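Side-chain contacts in putative oxidoreductase (PDB 3EOF), which binds flavin mononucleotide and is probably an oxidoreductase of the nitroreductase family, forming a dimer whose two subunits both contribute to the flavin site: residues 98-103 against 239-244; 36-41 against 79-84; 47-52 against 56-61. All coordinates share one frame; numbering follows the deposited sequence.

How the interactions relate
Along the chain, interaction 3 (47-52 with 56-61) is nested inside the loop closed by interaction 2 (36-41 with 79-84), and interaction 1 (98-103 with 239-244) follows both. Interactions 2 and 3 reach neighbouring strands of one antiparallel sheet, 73-80 and 44-49, yet their centres are about 25 Å apart. Interactions 1 and 2 lie closer, about 15 Å between centres, and touch where Phe81 packs on Ser102 at the start of helix 100-123. Interaction 1 joins that helix to helix 227-243, near the end of the chain. All three contacts also meet the second subunit, so packing within the chain and dimer assembly are closely interwoven, with the flavin bound beside interaction 2.

Interaction 1. Residues 98-103 against 239-244; sequences GNLMSF and KVLRRQ
Leu241 sets one methyl squarely over the face of the Phe103 ring, the two side chains crossing at about a right angle. Its CD2 stands 3.3 Å from the ring centroid of Phe103, only 9° off the ring normal, a CH-pi contact centred so well that all six ring carbons lie at similar range. The approach is tight, with Leu241 CD2 3.4 Å from Phe103 CG. The ring is presented to the leucine because CG of Phe103 is turned anti to the backbone N (chi1 164°). The other branch of Leu241 is used more loosely, its CD1 meeting CD1 of Leu100 at 4.2 Å. Phe152 meets the Phe103 ring edge-to-face and Phe246 packs nearby, extending the apolar cluster.

The first turn of helix 100-123 is held by Asn99, whose OD1 accepts from both Ser102 N (3.2 Å) and Ser102 OG (2.8 Å). Leu238 of the second subunit packs on Leu100, and Ser234 of that subunit is hydrogen-bonded to Met101 N. The arrangement is an N-capped helix start packed against the last turn of helix 227-243, a buried helix-to-helix junction at the dimer interface of this nitroreductase-family fold, away from the flavin.

Interaction 2. Residues 36-41 against 79-84; sequences STMGGM and ADFRRF. With FMN (flavin mononucleotide), chain D.
Met41 O receives a hydrogen bond from a water 2.6 Å away, and the same water accepts from Arg83 NE at 3.2 Å, lying at the edge of the guanidinium and in its plane. This bridge links the segments through solvent, while the apolar side chains meet directly. Met41, a selenomethionine, is bent at its last torsion (chi3 85°), which brings CE over one face of the Phe84 ring, 3.5 Å from the centroid and offset toward the rim. SE stands farther above the same ring, making this a Met-aromatic contact. CE also meets Phe81 CE1 at 3.7 Å, while CE of Met38, also a selenomethionine, comes more loosely to the edge of the Phe81 ring.

Asp80 OD1 takes an almost straight bond from Arg83 N (2.9 Å, 170°) and so caps the start of helix 82-89. At the far end of segment 36-41, Thr37 N donates to O3' of the flavin mononucleotide (3.1 Å), whose site is completed by residues of the second subunit, among them Arg9 and Arg171. The contact thus ties the flavin-binding loop between helix 22-32 and strand 44-49 to the turn from strand 73-80 into helix 82-89, with helix 100-123 packed against Met38 and Phe81.

Interaction 3. Residues 47-52 against 56-61; sequences VVTRDA and EILSPA
Thr49 and Leu58 reach toward each other tip to tip, and this buried meeting is the close-packed half of the contact. A single methyl of the leucine, CD1, does the touching: it sits in the fork of the threonine, 3.8 Å from Thr49 OG1 and 4.0 Å from Thr49 CG2, with Thr49 CB hardly farther. Both branches can share that methyl because CG2 lies anti to the backbone N and OG1 anti to the carbonyl carbon (chi1 -59°). On the leucine side the chain is stretched, CD1 lying anti to CA (chi2 -175°), which carries the methyl well out from the helix toward the strand. Val74 of the adjoining strand packs against both residues, and Val68 of helix 67-70 adds a further apolar neighbour to Leu58.

The other half is exposed and rests on the backbone. Glu56 N donates to Ala52 O over 3.0 Å in the opening turn of helix 52-58. The Glu56 side chain runs past the same oxygen, its CG 3.7 Å from Ala52 O, before extending onward, whereas the methyl of Ala52 stays clear of the facing segment. Just ahead of this turn Asp51 occupies the N-cap position, its OD2 accepting weak bonds from Glu53 N and Lys54 N.

On its outer side the strand meets the dimer partner: Glu181 OE2 of the second subunit accepts from Arg50 N and Asp51 N, and Val47 and Val48 form a parallel ladder with a strand of that chain. Strand 44-49 therefore lies between strand 73-80 of its own sheet and the second subunit, while helix 52-58 folds back over Thr49 and packs beside helices 67-70 and 138-145.

Interaction 1. Residues 98-103 against 239-244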
loop_
_atom_site.group_PDB
_atom_site.type_symbol
_atom_site.label_atom_id
_atom_site.label_comp_id
_atom_site.label_asym_id
_atom_site.label_seq_id
_atom_site.Cartn_x
_atom_site.Cartn_y
_atom_site.Cartn_z
ATOM N N GLY A 98 14.788 -2.146 12.900
ATOM C CA GLY A 98 15.551 -2.876 11.913
ATOM C C GLY A 98 15.074 -4.295 11.855
ATOM O O GLY A 98 15.862 -5.243 12.026
ATOM N N ASN A 99 13.786 -4.428 11.555
ATOM C CA ASN A 99 13.129 -5.725 11.510
ATOM C C ASN A 99 12.016 -5.760 10.458
ATOM O O ASN A 99 11.633 -4.736 9.917
ATOM C CB ASN A 99 12.654 -6.099 12.901
ATOM C CG ASN A 99 11.961 -4.984 13.554
ATOM O OD1 ASN A 99 10.869 -4.620 13.138
ATOM N ND2 ASN A 99 12.582 -4.409 14.579
ATOM N N LEU A 100 11.602 -6.968 10.093
ATOM C CA LEU A 100 10.620 -7.151 9.032
ATOM C C LEU A 100 9.295 -6.463 9.318
ATOM O O LEU A 100 8.677 -5.888 8.421
ATOM C CB LEU A 100 10.407 -8.638 8.778
ATOM C CG LEU A 100 9.420 -9.026 7.679
ATOM C CD1 LEU A 100 9.931 -8.504 6.350
ATOM C CD2 LEU A 100 9.212 -10.535 7.671
HETATM N N MSE A 101 8.843 -6.554 10.556
HETATM C CA MSE A 101 7.581 -5.947 10.954
HETATM C C MSE A 101 7.569 -4.477 10.654
HETATM O O MSE A 101 6.599 -3.968 10.115
HETATM C CB MSE A 101 7.350 -6.123 12.444
HETATM C CG MSE A 101 6.024 -5.545 12.949
HETATM SE SE MSE A 101 4.381 -6.469 12.178
HETATM C CE MSE A 101 3.074 -5.507 13.329
ATOM N N SER A 102 8.661 -3.809 11.019
ATOM C CA SER A 102 8.819 -2.371 10.853
ATOM C C SER A 102 8.925 -2.051 9.384
ATOM O O SER A 102 8.404 -1.043 8.938
ATOM C CB SER A 102 10.046 -1.868 11.625
ATOM O OG SER A 102 9.870 -2.040 13.017
ATOM N N PHE A 103 9.620 -2.905 8.624
ATOM C CA PHE A 103 9.678 -2.739 7.177
ATOM C C PHE A 103 8.300 -2.800 6.563
ATOM O O PHE A 103 7.940 -1.977 5.723
ATOM C CB PHE A 103 10.580 -3.814 6.481
ATOM C CG PHE A 103 10.340 -3.899 4.992
ATOM C CD1 PHE A 103 10.799 -2.891 4.137
ATOM C CD2 PHE A 103 9.527 -4.912 4.462
ATOM C CE1 PHE A 103 10.507 -2.918 2.763
ATOM C CE2 PHE A 103 9.257 -4.959 3.091
ATOM C CZ PHE A 103 9.747 -3.959 2.243
ATOM N N LYS A 239 17.660 -10.765 0.835
ATOM C CA LYS A 239 19.001 -10.243 0.775
ATOM C C LYS A 239 19.073 -8.714 0.861
ATOM O O LYS A 239 19.904 -8.164 1.576
ATOM C CB LYS A 239 19.715 -10.718 -0.502
ATOM C CG LYS A 239 20.059 -12.186 -0.506
ATOM C CD LYS A 239 20.778 -12.582 -1.818
ATOM C CE LYS A 239 21.175 -14.062 -1.791
ATOM N NZ LYS A 239 21.852 -14.539 -3.070
ATOM N N VAL A 240 18.221 -8.032 0.114
ATOM C CA VAL A 240 18.258 -6.585 0.064
ATOM C C VAL A 240 17.685 -6.002 1.345
ATOM O O VAL A 240 18.202 -4.990 1.847
ATOM C CB VAL A 240 17.552 -6.034 -1.189
ATOM C CG1 VAL A 240 17.607 -4.505 -1.236
ATOM C CG2 VAL A 240 18.216 -6.599 -2.419
ATOM N N LEU A 241 16.670 -6.645 1.908
ATOM C CA LEU A 241 16.108 -6.179 3.175
ATOM C C LEU A 241 17.190 -6.273 4.263
ATOM O O LEU A 241 17.330 -5.379 5.101
ATOM C CB LEU A 241 14.900 -7.017 3.554
ATOM C CG LEU A 241 13.551 -6.711 2.919
ATOM C CD1 LEU A 241 12.645 -7.929 3.163
ATOM C CD2 LEU A 241 12.970 -5.462 3.512
ATOM N N ARG A 242 17.990 -7.343 4.208
ATOM C CA ARG A 242 19.073 -7.557 5.161
ATOM C C ARG A 242 20.115 -6.420 5.031
ATOM O O ARG A 242 20.502 -5.757 6.004
ATOM C CB ARG A 242 19.706 -8.934 4.900
ATOM C CG ARG A 242 20.912 -9.280 5.786
ATOM C CD ARG A 242 21.237 -10.814 5.800
ATOM N NE ARG A 242 20.018 -11.637 5.982
ATOM C CZ ARG A 242 19.504 -12.485 5.077
ATOM N NH1 ARG A 242 20.106 -12.713 3.900
ATOM N NH2 ARG A 242 18.384 -13.146 5.374
ATOM N N ARG A 243 20.502 -6.174 3.786
ATOM C CA ARG A 243 21.511 -5.195 3.428
ATOM C C ARG A 243 21.043 -3.818 3.890
ATOM O O ARG A 243 21.838 -2.973 4.319
ATOM C CB ARG A 243 21.695 -5.279 1.914
ATOM C CG ARG A 243 23.109 -5.227 1.451
ATOM C CD ARG A 243 23.389 -6.356 0.433
ATOM N NE ARG A 243 22.679 -6.208 -0.837
ATOM C CZ ARG A 243 22.592 -7.147 -1.793
ATOM N NH1 ARG A 243 23.120 -8.364 -1.633
ATOM N NH2 ARG A 243 21.929 -6.878 -2.914
ATOM N N GLN A 244 19.746 -3.582 3.831
ATOM C CA GLN A 244 19.186 -2.280 4.262
ATOM C C GLN A 244 18.795 -2.202 5.737
ATOM O O GLN A 244 18.167 -1.211 6.189
ATOM C CB GLN A 244 17.977 -1.899 3.412
ATOM C CG GLN A 244 18.285 -1.646 1.944
ATOM C CD GLN A 244 19.431 -0.684 1.700
ATOM O OE1 GLN A 244 20.579 -1.099 1.524
ATOM N NE2 GLN A 244 19.136 0.571 1.666
#

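Interaction 2. Residues 36-41 against 79-84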
loop_
_atom_site.group_PDB
_atom_site.type_symbol
_atom_site.label_atom_id
_atom_site.label_comp_id
_atom_site.label_asym_id
_atom_site.label_seq_id
_atom_site.Cartn_x
_atom_site.Cartn_y
_atom_site.Cartn_z
ATOM N N SER A 36 -3.121 8.387 5.791
ATOM C CA SER A 36 -2.961 7.835 7.127
ATOM C C SER A 36 -1.584 7.327 7.222
ATOM O O SER A 36 -1.026 6.830 6.217
ATOM C CB SER A 36 -3.937 6.706 7.363
ATOM O OG SER A 36 -5.230 7.213 7.313
ATOM N N THR A 37 -1.008 7.488 8.404
ATOM C CA THR A 37 0.354 7.039 8.672
ATOM C C THR A 37 0.428 6.503 10.092
ATOM O O THR A 37 -0.126 7.095 10.984
ATOM C CB THR A 37 1.387 8.171 8.479
ATOM O OG1 THR A 37 2.620 7.756 9.050
ATOM C CG2 THR A 37 0.913 9.461 9.143
HETATM N N MSE A 38 1.117 5.372 10.276
HETATM C CA MSE A 38 1.219 4.709 11.575
HETATM C C MSE A 38 1.874 5.600 12.562
HETATM O O MSE A 38 3.015 6.042 12.342
HETATM C CB MSE A 38 2.052 3.448 11.486
HETATM C CG MSE A 38 2.049 2.664 12.769
HETATM SE SE MSE A 38 3.257 1.123 12.527
HETATM C CE MSE A 38 4.816 1.885 13.374
ATOM N N GLY A 39 1.164 5.824 13.660
ATOM C CA GLY A 39 1.603 6.704 14.731
ATOM C C GLY A 39 1.843 8.139 14.329
ATOM O O GLY A 39 2.385 8.906 15.104
ATOM N N GLY A 40 1.392 8.523 13.141
ATOM C CA GLY A 40 1.629 9.858 12.616
ATOM C C GLY A 40 3.099 10.042 12.300
ATOM O O GLY A 40 3.586 11.171 12.179
HETATM N N MSE A 41 3.791 8.931 12.079
HETATM C CA MSE A 41 5.234 8.927 11.939
HETATM C C MSE A 41 5.769 9.241 10.570
HETATM O O MSE A 41 6.895 9.673 10.468
HETATM C CB MSE A 41 5.771 7.571 12.351
HETATM C CG MSE A 41 5.488 7.244 13.794
HETATM SE SE MSE A 41 5.751 5.390 14.154
HETATM C CE MSE A 41 7.640 5.342 14.510
ATOM N N ALA A 79 10.086 3.213 1.647
ATOM C CA ALA A 79 9.834 2.891 3.047
ATOM C C ALA A 79 11.022 3.557 3.749
ATOM O O ALA A 79 12.130 3.415 3.307
ATOM C CB ALA A 79 9.851 1.376 3.251
ATOM N N ASP A 80 10.794 4.304 4.815
ATOM C CA ASP A 80 11.891 5.026 5.471
ATOM C C ASP A 80 11.673 5.062 6.971
ATOM O O ASP A 80 10.780 5.757 7.475
ATOM C CB ASP A 80 11.966 6.440 4.889
ATOM C CG ASP A 80 13.133 7.277 5.404
ATOM O OD1 ASP A 80 13.569 7.073 6.532
ATOM O OD2 ASP A 80 13.576 8.196 4.666
ATOM N N PHE A 81 12.454 4.246 7.663
ATOM C CA PHE A 81 12.539 4.288 9.132
ATOM C C PHE A 81 13.803 5.041 9.566
ATOM O O PHE A 81 13.969 5.350 10.749
ATOM C CB PHE A 81 12.486 2.885 9.779
ATOM C CG PHE A 81 11.240 2.653 10.557
ATOM C CD1 PHE A 81 11.052 3.340 11.749
ATOM C CD2 PHE A 81 10.298 1.747 10.159
ATOM C CE1 PHE A 81 9.915 3.139 12.520
ATOM C CE2 PHE A 81 9.177 1.525 10.924
ATOM C CZ PHE A 81 8.976 2.236 12.101
ATOM N N ARG A 82 14.643 5.398 8.592
ATOM C CA ARG A 82 15.888 6.081 8.858
ATOM C C ARG A 82 15.669 7.454 9.456
ATOM O O ARG A 82 16.323 7.823 10.446
ATOM C CB ARG A 82 16.700 6.246 7.584
ATOM C CG ARG A 82 18.045 6.929 7.850
ATOM C CD ARG A 82 18.893 6.884 6.642
ATOM N NE ARG A 82 20.249 7.303 6.946
ATOM C CZ ARG A 82 21.222 6.485 7.326
ATOM N NH1 ARG A 82 21.010 5.183 7.482
ATOM N NH2 ARG A 82 22.413 6.986 7.583
ATOM N N ARG A 83 14.820 8.249 8.816
ATOM C CA ARG A 83 14.537 9.573 9.352
ATOM C C ARG A 83 14.050 9.480 10.805
ATOM O O ARG A 83 14.551 10.195 11.692
ATOM C CB ARG A 83 13.563 10.328 8.461
ATOM C CG ARG A 83 13.219 11.734 8.966
ATOM C CD ARG A 83 12.356 12.452 7.965
ATOM N NE ARG A 83 11.214 11.636 7.703
ATOM C CZ ARG A 83 10.893 11.015 6.565
ATOM N NH1 ARG A 83 11.511 11.187 5.421
ATOM N NH2 ARG A 83 9.813 10.267 6.585
ATOM N N PHE A 84 13.097 8.601 11.081
ATOM C CA PHE A 84 12.637 8.442 12.461
ATOM C C PHE A 84 13.751 7.971 13.405
ATOM O O PHE A 84 13.851 8.451 14.506
ATOM C CB PHE A 84 11.452 7.475 12.574
ATOM C CG PHE A 84 10.786 7.545 13.904
ATOM C CD1 PHE A 84 10.062 8.675 14.248
ATOM C CD2 PHE A 84 10.940 6.522 14.832
ATOM C CE1 PHE A 84 9.455 8.803 15.501
ATOM C CE2 PHE A 84 10.343 6.619 16.074
ATOM C CZ PHE A 84 9.604 7.775 16.421
HETATM N N1 FMN D . -5.118 4.423 14.249
HETATM C C2 FMN D . -5.597 3.818 15.414
HETATM O O2 FMN D . -6.306 4.426 16.236
HETATM N N3 FMN D . -5.241 2.512 15.711
HETATM C C4 FMN D . -4.441 1.750 14.859
HETATM O O4 FMN D . -4.566 0.513 14.971
HETATM C C4A FMN D . -3.947 2.349 13.669
HETATM N N5 FMN D . -3.128 1.641 12.770
HETATM C C5A FMN D . -2.676 2.229 11.577
HETATM C C6 FMN D . -1.864 1.499 10.695
HETATM C C7 FMN D . -1.403 2.039 9.489
HETATM C C7M FMN D . -1.255 1.085 8.320
HETATM C C8 FMN D . -1.746 3.367 9.199
HETATM C C8M FMN D . -1.596 3.837 7.795
HETATM C C9 FMN D . -2.537 4.115 10.070
HETATM C C9A FMN D . -3.028 3.567 11.277
HETATM N N10 FMN D . -3.854 4.285 12.179
HETATM C C10 FMN D . -4.298 3.696 13.369
HETATM C "C1'" FMN D . -4.187 5.728 11.964
HETATM C "C2'" FMN D . -2.961 6.567 12.308
HETATM O "O2'" FMN D . -2.660 6.464 13.690
HETATM C "C3'" FMN D . -3.227 8.006 11.843
HETATM O "O3'" FMN D . -3.270 8.025 10.429
HETATM C "C4'" FMN D . -2.202 9.016 12.355
HETATM O "O4'" FMN D . -2.487 9.354 13.703
HETATM C "C5'" FMN D . -2.251 10.305 11.564
HETATM O "O5'" FMN D . -3.557 10.798 11.723
HETATM P P FMN D . -4.504 11.309 10.499
HETATM O O1P FMN D . -3.773 12.377 9.726
HETATM O O2P FMN D . -5.739 11.937 11.112
HETATM O O3P FMN D . -4.838 10.102 9.632
HETATM O O HOH W 1 9.422 10.033 9.853
#

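Interaction 3. Residues 47-52 against 56-61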
loop_
_atom_site.group_PDB
_atom_site.type_symbol
_atom_site.label_atom_id
_atom_site.label_comp_id
_atom_site.label_asym_id
_atom_site.label_seq_id
_atom_site.Cartn_x
_atom_site.Cartn_y
_atom_site.Cartn_z
ATOM N N VAL A 47 11.820 10.024 -3.509
ATOM C CA VAL A 47 12.855 10.557 -4.342
ATOM C C VAL A 47 12.199 10.999 -5.653
ATOM O O VAL A 47 11.531 10.208 -6.343
ATOM C CB VAL A 47 13.992 9.561 -4.616
ATOM C CG1 VAL A 47 15.024 10.235 -5.440
ATOM C CG2 VAL A 47 14.587 9.082 -3.312
ATOM N N VAL A 48 12.382 12.279 -5.970
ATOM C CA VAL A 48 11.874 12.921 -7.190
ATOM C C VAL A 48 13.024 12.989 -8.203
ATOM O O VAL A 48 14.033 13.623 -7.947
ATOM C CB VAL A 48 11.344 14.346 -6.913
ATOM C CG1 VAL A 48 10.885 15.038 -8.225
ATOM C CG2 VAL A 48 10.197 14.299 -5.840
ATOM N N THR A 49 12.852 12.259 -9.314
ATOM C CA THR A 49 13.747 12.198 -10.450
ATOM C C THR A 49 13.199 12.934 -11.685
ATOM O O THR A 49 12.224 12.538 -12.280
ATOM C CB THR A 49 13.994 10.754 -10.789
ATOM O OG1 THR A 49 14.574 10.137 -9.629
ATOM C CG2 THR A 49 14.864 10.587 -12.037
ATOM N N ARG A 50 13.854 14.022 -12.047
ATOM C CA ARG A 50 13.473 14.845 -13.189
ATOM C C ARG A 50 14.593 14.911 -14.235
ATOM O O ARG A 50 14.319 15.021 -15.413
ATOM C CB ARG A 50 13.161 16.264 -12.716
ATOM C CG ARG A 50 11.924 16.418 -11.875
ATOM C CD ARG A 50 11.856 17.858 -11.506
ATOM N NE ARG A 50 10.637 18.292 -10.848
ATOM C CZ ARG A 50 9.523 18.645 -11.472
ATOM N NH1 ARG A 50 9.420 18.533 -12.791
ATOM N NH2 ARG A 50 8.484 19.054 -10.760
ATOM N N ASP A 51 15.842 14.808 -13.787
ATOM C CA ASP A 51 16.999 14.872 -14.662
ATOM C C ASP A 51 17.043 13.715 -15.655
ATOM O O ASP A 51 16.845 12.569 -15.269
ATOM C CB ASP A 51 18.288 14.858 -13.836
ATOM C CG ASP A 51 19.529 15.028 -14.697
ATOM O OD1 ASP A 51 19.641 16.094 -15.350
ATOM O OD2 ASP A 51 20.379 14.111 -14.730
ATOM N N ALA A 52 17.380 14.025 -16.913
ATOM C CA ALA A 52 17.422 13.035 -17.992
ATOM C C ALA A 52 18.428 11.946 -17.769
ATOM O O ALA A 52 18.133 10.776 -18.046
ATOM C CB ALA A 52 17.685 13.701 -19.373
ATOM N N GLU A 56 17.951 7.874 -17.165
ATOM C CA GLU A 56 18.694 6.859 -17.912
ATOM C C GLU A 56 19.353 5.849 -16.982
ATOM O O GLU A 56 19.463 4.667 -17.323
ATOM C CB GLU A 56 19.735 7.504 -18.833
ATOM C CG GLU A 56 19.166 7.970 -20.158
ATOM C CD GLU A 56 20.089 8.921 -20.899
ATOM O OE1 GLU A 56 21.277 9.101 -20.491
ATOM O OE2 GLU A 56 19.597 9.500 -21.901
ATOM N N ILE A 57 19.814 6.332 -15.828
ATOM C CA ILE A 57 20.391 5.481 -14.786
ATOM C C ILE A 57 19.338 4.555 -14.137
ATOM O O ILE A 57 19.602 3.379 -13.942
ATOM C CB ILE A 57 21.130 6.328 -13.731
ATOM C CG1 ILE A 57 22.394 6.943 -14.359
ATOM C CG2 ILE A 57 21.505 5.478 -12.563
ATOM C CD1 ILE A 57 23.023 7.983 -13.469
ATOM N N LEU A 58 18.151 5.081 -13.851
ATOM C CA LEU A 58 17.032 4.292 -13.278
ATOM C C LEU A 58 16.412 3.312 -14.235
ATOM O O LEU A 58 15.830 2.324 -13.828
ATOM C CB LEU A 58 15.880 5.203 -12.809
ATOM C CG LEU A 58 15.999 5.958 -11.497
ATOM C CD1 LEU A 58 14.668 6.694 -11.223
ATOM C CD2 LEU A 58 16.365 4.931 -10.376
ATOM N N SER A 59 16.501 3.634 -15.515
ATOM C CA SER A 59 15.856 2.869 -16.585
ATOM C C SER A 59 16.123 1.368 -16.583
ATOM O O SER A 59 15.192 0.586 -16.689
ATOM C CB SER A 59 16.203 3.488 -17.958
ATOM O OG SER A 59 15.283 3.039 -18.935
ATOM N N PRO A 60 17.395 0.952 -16.500
ATOM C CA PRO A 60 17.713 -0.479 -16.459
ATOM C C PRO A 60 17.116 -1.219 -15.273
ATOM O O PRO A 60 16.728 -2.381 -15.414
ATOM C CB PRO A 60 19.253 -0.506 -16.364
ATOM C CG PRO A 60 19.701 0.805 -16.765
ATOM C CD PRO A 60 18.600 1.779 -16.465
ATOM N N ALA A 61 17.084 -0.561 -14.111
ATOM C CA ALA A 61 16.472 -1.097 -12.895
ATOM C C ALA A 61 15.008 -1.503 -13.198
ATOM O O ALA A 61 14.487 -2.529 -12.705
ATOM C CB ALA A 61 16.509 -0.034 -11.785
#